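Local coordinates for protein 6-phosphogluconate dehydrogenase (Pseudomonas syringae, PDB 5U5G) that probably reduces 2-oxopropylphosphonic acid at the expense of NADPH, a late step of fosfomycin biosynthesis, at residues S215-V220 and G237-D242. Residues are numbered along the deposited sequence; the frame is centred on the assembly and turned at random.
Sequences SAYMDV and GVRCKD. With NAP (NADP nicotinamide-adenine-dinucleotide phosphate), chain E; 7VD ((2-oxopropyl)phosphonic acid), chain F.
The ring of Tyr-217 and the guanidinium of Arg-239 stand almost perpendicular, their planes 89° apart. Val-220 CG2 covers one face of the ring from 4.0 Å above its centre, and phosphonate oxygen O4 of 7VD lies at the ring's edge, in plane. One face of the guanidinium carries 7VD C8, the methyl of the ligand, while Tyr-217 OH sits at its edge, in plane. There Arg-239 NH1 donates to Tyr-217 OH over 3.1 Å, a bent bond of 140°. Tyr-217 OH in turn donates a hydrogen bond to 7VD O4 at 2.5 Å. Tyrosine suits this place because its hydroxyl accepts from the arginine and donates to the phosphonate at once.

Tyr-217 CA lies 12.8 Å from Arg-239 CA, so long side chains must reach across. In Arg-239, CG leaves anti to the backbone N (chi1 -176°), and bends at chi2 and chi3 bring the guanidinium edge to the phenol; NH2 makes a salt bridge with Glu-180, while Gln-279 takes a second bond from NH1. Two residues on, the flexible, positive Lys-241 donates from NZ to cofactor ribose oxygen O2D at 2.8 Å, forms a salt bridge with Asp-242 OD1 and also reaches Thr-98 O. Arg-212 of the second subunit also binds 7VD. Tyr-217 and Arg-239 thus meet the ligand, and helix 236-247 also the cofactor, in the active-site cleft of a 3-hydroxyisobutyrate-type dehydrogenase, beside its Rossmann-type domain.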
ATOM      1  N   SER A 215       0.862  -2.705  -1.718  1.00 19.16           N
ATOM      2  CA  SER A 215       1.453  -1.679  -0.865  1.00 20.65           C
ATOM      3  C   SER A 215       2.873  -2.116  -0.548  1.00 22.87           C
ATOM      4  O   SER A 215       3.199  -3.305  -0.611  1.00 19.58           O
ATOM      5  CB  SER A 215       0.663  -1.460   0.437  1.00 18.69           C
ATOM      6  OG  SER A 215       0.774  -2.559   1.338  1.00 20.05           O
ATOM      7  N   ALA A 216       3.715  -1.133  -0.218  1.00 20.63           N
ATOM      8  CA  ALA A 216       5.058  -1.444   0.258  1.00 21.78           C
ATOM      9  C   ALA A 216       5.030  -2.464   1.397  1.00 22.06           C
ATOM     10  O   ALA A 216       5.851  -3.395   1.431  1.00 20.94           O
ATOM     11  CB  ALA A 216       5.766  -0.155   0.694  1.00 21.51           C
ATOM     12  N   TYR A 217       4.071  -2.341   2.321  1.00 18.01           N
ATOM     13  CA  TYR A 217       4.057  -3.268   3.447  1.00 18.25           C
ATOM     14  C   TYR A 217       3.306  -4.562   3.177  1.00 20.10           C
ATOM     15  O   TYR A 217       3.517  -5.538   3.912  1.00 19.48           O
ATOM     16  CB  TYR A 217       3.519  -2.585   4.714  1.00 18.62           C
ATOM     17  CG  TYR A 217       4.700  -2.166   5.556  1.00 22.76           C
ATOM     18  CD1 TYR A 217       5.439  -1.026   5.226  1.00 18.49           C
ATOM     19  CD2 TYR A 217       5.153  -2.966   6.610  1.00 19.89           C
ATOM     20  CE1 TYR A 217       6.570  -0.659   5.965  1.00 19.68           C
ATOM     21  CE2 TYR A 217       6.278  -2.601   7.360  1.00 20.37           C
ATOM     22  CZ  TYR A 217       6.986  -1.447   7.028  1.00 23.53           C
ATOM     23  OH  TYR A 217       8.105  -1.080   7.761  1.00 20.60           O
ATOM     24  N   MET A 218       2.447  -4.607   2.152  1.00 19.79           N
ATOM     25  CA  MET A 218       2.009  -5.900   1.633  1.00 16.97           C
ATOM     26  C   MET A 218       3.201  -6.711   1.128  1.00 18.10           C
ATOM     27  O   MET A 218       3.299  -7.917   1.389  1.00 18.34           O
ATOM     28  CB  MET A 218       0.978  -5.704   0.516  1.00 17.11           C
ATOM     29  CG  MET A 218       0.635  -6.986  -0.270  1.00 15.40           C
ATOM     30  SD  MET A 218      -0.184  -8.330   0.634  1.00 18.84           S
ATOM     31  CE  MET A 218      -1.870  -7.691   0.729  1.00 15.62           C
ATOM     32  N   ASP A 219       4.127  -6.055   0.413  1.00 20.13           N
ATOM     33  CA  ASP A 219       5.376  -6.711   0.020  1.00 22.05           C
ATOM     34  C   ASP A 219       6.113  -7.263   1.234  1.00 23.47           C
ATOM     35  O   ASP A 219       6.581  -8.407   1.224  1.00 22.46           O
ATOM     36  CB  ASP A 219       6.276  -5.738  -0.745  1.00 17.86           C
ATOM     37  CG  ASP A 219       5.711  -5.362  -2.111  1.00 27.61           C
ATOM     38  OD1 ASP A 219       4.764  -6.033  -2.590  1.00 26.48           O
ATOM     39  OD2 ASP A 219       6.214  -4.385  -2.701  1.00 29.26           O
ATOM     40  N   VAL A 220       6.218  -6.459   2.300  1.00 19.90           N
ATOM     41  CA  VAL A 220       6.880  -6.925   3.516  1.00 23.09           C
ATOM     42  C   VAL A 220       6.191  -8.178   4.044  1.00 21.76           C
ATOM     43  O   VAL A 220       6.843  -9.176   4.368  1.00 22.09           O
ATOM     44  CB  VAL A 220       6.908  -5.810   4.578  1.00 23.67           C
ATOM     45  CG1 VAL A 220       7.413  -6.368   5.906  1.00 21.13           C
ATOM     46  CG2 VAL A 220       7.789  -4.662   4.109  1.00 19.60           C
ATOM     47  N   GLY A 237       9.449  -3.507  19.109  1.00 23.27           N
ATOM     48  CA  GLY A 237       9.849  -2.355  19.901  1.00 25.37           C
ATOM     49  C   GLY A 237       9.910  -1.082  19.079  1.00 26.06           C
ATOM     50  O   GLY A 237       9.399  -0.035  19.492  1.00 21.08           O
ATOM     51  N   VAL A 238      10.526  -1.160  17.891  1.00 22.20           N
ATOM     52  CA  VAL A 238      10.621   0.012  17.023  1.00 19.05           C
ATOM     53  C   VAL A 238       9.247   0.392  16.475  1.00 20.20           C
ATOM     54  O   VAL A 238       8.878   1.574  16.444  1.00 20.13           O
ATOM     55  CB  VAL A 238      11.636  -0.246  15.893  1.00 20.29           C
ATOM     56  CG1 VAL A 238      11.417   0.708  14.731  1.00 16.28           C
ATOM     57  CG2 VAL A 238      13.067  -0.097  16.432  1.00 23.41           C
ATOM     58  N   ARG A 239       8.474  -0.602  16.037  1.00 21.41           N
ATOM     59  CA  ARG A 239       7.143  -0.344  15.499  1.00 21.37           C
ATOM     60  C   ARG A 239       6.254   0.325  16.540  1.00 21.82           C
ATOM     61  O   ARG A 239       5.583   1.325  16.252  1.00 19.55           O
ATOM     62  CB  ARG A 239       6.515  -1.659  15.016  1.00 18.14           C
ATOM     63  CG  ARG A 239       5.150  -1.507  14.337  1.00 23.89           C
ATOM     64  CD  ARG A 239       5.308  -1.573  12.818  1.00 25.30           C
ATOM     65  NE  ARG A 239       5.212  -0.244  12.253  1.00 29.97           N
ATOM     66  CZ  ARG A 239       5.790   0.165  11.127  1.00 28.12           C
ATOM     67  NH1 ARG A 239       6.562  -0.640  10.410  1.00 21.40           N
ATOM     68  NH2 ARG A 239       5.603   1.419  10.737  1.00 27.26           N
ATOM     69  N   CYS A 240       6.255  -0.206  17.769  1.00 21.49           N
ATOM     70  CA  CYS A 240       5.395   0.332  18.828  1.00 22.81           C
ATOM     71  C   CYS A 240       5.873   1.694  19.330  1.00 22.23           C
ATOM     72  O   CYS A 240       5.048   2.521  19.746  1.00 24.73           O
ATOM     73  CB  CYS A 240       5.298  -0.669  19.989  1.00 22.22           C
ATOM     74  SG  CYS A 240       4.224  -2.108  19.621  1.00 22.68           S
ATOM     75  N   LYS A 241       7.186   1.950  19.300  1.00 21.67           N
ATOM     76  CA  LYS A 241       7.675   3.296  19.575  1.00 21.42           C
ATOM     77  C   LYS A 241       7.016   4.308  18.643  1.00 22.44           C
ATOM     78  O   LYS A 241       6.538   5.362  19.083  1.00 22.47           O
ATOM     79  CB  LYS A 241       9.203   3.347  19.445  1.00 22.17           C
ATOM     80  CG  LYS A 241       9.753   4.770  19.249  1.00 23.94           C
ATOM     81  CD  LYS A 241      11.275   4.820  19.138  1.00 24.47           C
ATOM     82  CE  LYS A 241      11.801   4.223  17.818  1.00 23.13           C
ATOM     83  NZ  LYS A 241      11.506   5.035  16.603  1.00 21.25           N
ATOM     84  N   ASP A 242       6.958   3.993  17.343  1.00 20.80           N
ATOM     85  CA  ASP A 242       6.393   4.942  16.389  1.00 21.11           C
ATOM     86  C   ASP A 242       4.878   5.060  16.549  1.00 20.77           C
ATOM     87  O   ASP A 242       4.326   6.161  16.445  1.00 19.99           O
ATOM     88  CB  ASP A 242       6.778   4.544  14.959  1.00 24.73           C
ATOM     89  CG  ASP A 242       8.275   4.668  14.704  1.00 27.72           C
ATOM     90  OD1 ASP A 242       8.976   5.263  15.562  1.00 26.49           O
ATOM     91  OD2 ASP A 242       8.757   4.168  13.657  1.00 29.38           O
TER
HETATM   92  PA  NAP E 301      17.543  -1.348  16.817  1.00 21.92           P
HETATM   93  O1A NAP E 301      16.710  -1.737  17.982  1.00 21.47           O
HETATM   94  O2A NAP E 301      17.959  -2.366  15.785  1.00 22.98           O
HETATM   95  O5B NAP E 301      18.912  -0.568  17.343  1.00 26.10           O
HETATM   96  C5B NAP E 301      18.505   0.431  18.247  1.00 21.06           C
HETATM   97  C4B NAP E 301      19.727   1.347  18.467  1.00 23.90           C
HETATM   98  O4B NAP E 301      19.472   2.320  19.479  1.00 21.02           O
HETATM   99  C3B NAP E 301      20.965   0.475  18.887  1.00 22.98           C
HETATM  100  O3B NAP E 301      22.125   1.062  18.383  1.00 25.37           O
HETATM  101  C2B NAP E 301      20.944   0.673  20.415  1.00 23.98           C
HETATM  102  O2B NAP E 301      22.139   0.577  21.022  1.00 19.87           O
HETATM  103  C1B NAP E 301      20.503   2.191  20.441  1.00 21.23           C
HETATM  104  N9A NAP E 301      19.999   2.503  21.764  1.00 21.84           N
HETATM  105  C8A NAP E 301      18.727   2.250  22.318  1.00 23.29           C
HETATM  106  N7A NAP E 301      18.622   2.656  23.612  1.00 22.40           N
HETATM  107  C5A NAP E 301      19.890   3.182  23.897  1.00 21.52           C
HETATM  108  C6A NAP E 301      20.438   3.756  25.057  1.00 24.38           C
HETATM  109  N6A NAP E 301      19.686   3.894  26.198  1.00 24.03           N
HETATM  110  N1A NAP E 301      21.723   4.193  25.091  1.00 25.97           N
HETATM  111  C2A NAP E 301      22.434   4.038  23.931  1.00 21.60           C
HETATM  112  N3A NAP E 301      22.055   3.521  22.755  1.00 22.32           N
HETATM  113  C4A NAP E 301      20.756   3.091  22.760  1.00 22.05           C
HETATM  114  O3  NAP E 301      16.531  -0.227  16.171  1.00 24.01           O
HETATM  115  PN  NAP E 301      16.654  -0.047  14.585  1.00 20.74           P
HETATM  116  O1N NAP E 301      18.045   0.139  14.119  1.00 23.16           O
HETATM  117  O2N NAP E 301      15.616  -0.827  13.811  1.00 18.50           O
HETATM  118  O5D NAP E 301      15.974   1.548  14.387  1.00 23.44           O
HETATM  119  C5D NAP E 301      16.858   2.524  14.718  1.00 21.02           C
HETATM  120  C4D NAP E 301      16.221   3.840  14.309  1.00 23.07           C
HETATM  121  O4D NAP E 301      15.935   3.827  12.886  1.00 24.57           O
HETATM  122  C3D NAP E 301      14.828   3.998  15.050  1.00 21.37           C
HETATM  123  O3D NAP E 301      14.648   5.347  15.375  1.00 22.13           O
HETATM  124  C2D NAP E 301      13.831   3.553  14.003  1.00 21.09           C
HETATM  125  O2D NAP E 301      12.580   4.180  14.120  1.00 24.18           O
HETATM  126  C1D NAP E 301      14.545   4.073  12.713  1.00 23.85           C
HETATM  127  N1N NAP E 301      14.117   3.340  11.538  1.00 24.78           N
HETATM  128  C2N NAP E 301      14.229   1.926  11.453  1.00 24.72           C
HETATM  129  C3N NAP E 301      13.879   1.302  10.274  1.00 25.22           C
HETATM  130  C7N NAP E 301      14.012  -0.151  10.138  1.00 25.77           C
HETATM  131  O7N NAP E 301      13.753  -0.747   9.090  1.00 26.45           O
HETATM  132  N7N NAP E 301      14.496  -0.898  11.197  1.00 25.78           N
HETATM  133  C4N NAP E 301      13.416   2.076   9.068  1.00 24.89           C
HETATM  134  C5N NAP E 301      13.322   3.520   9.282  1.00 21.95           C
HETATM  135  C6N NAP E 301      13.639   4.083  10.448  1.00 22.90           C
HETATM  136  P2B NAP E 301      22.647  -1.140  21.476  1.00 21.74           P
HETATM  137  O1X NAP E 301      23.020  -1.630  20.111  1.00 20.99           O
HETATM  138  O2X NAP E 301      23.795  -0.888  22.458  1.00 20.24           O
HETATM  139  O3X NAP E 301      21.347  -1.637  22.059  1.00 22.37           O
HETATM  140  P1  7VD F 302      10.356   1.726   7.197  1.00 22.86           P
HETATM  141  C1  7VD F 302      10.550   1.023   8.858  1.00 25.91           C
HETATM  142  O2  7VD F 302       9.645   3.059   7.163  1.00 21.90           O
HETATM  143  O3  7VD F 302      11.677   1.831   6.473  1.00 20.55           O
HETATM  144  O4  7VD F 302       9.501   0.656   6.563  1.00 26.38           O
HETATM  145  C6  7VD F 302      10.220   1.931  10.016  1.00 28.38           C
HETATM  146  O7  7VD F 302      10.469   3.135   9.976  1.00 26.91           O
HETATM  147  C8  7VD F 302       9.572   1.268  11.201  1.00 29.09           C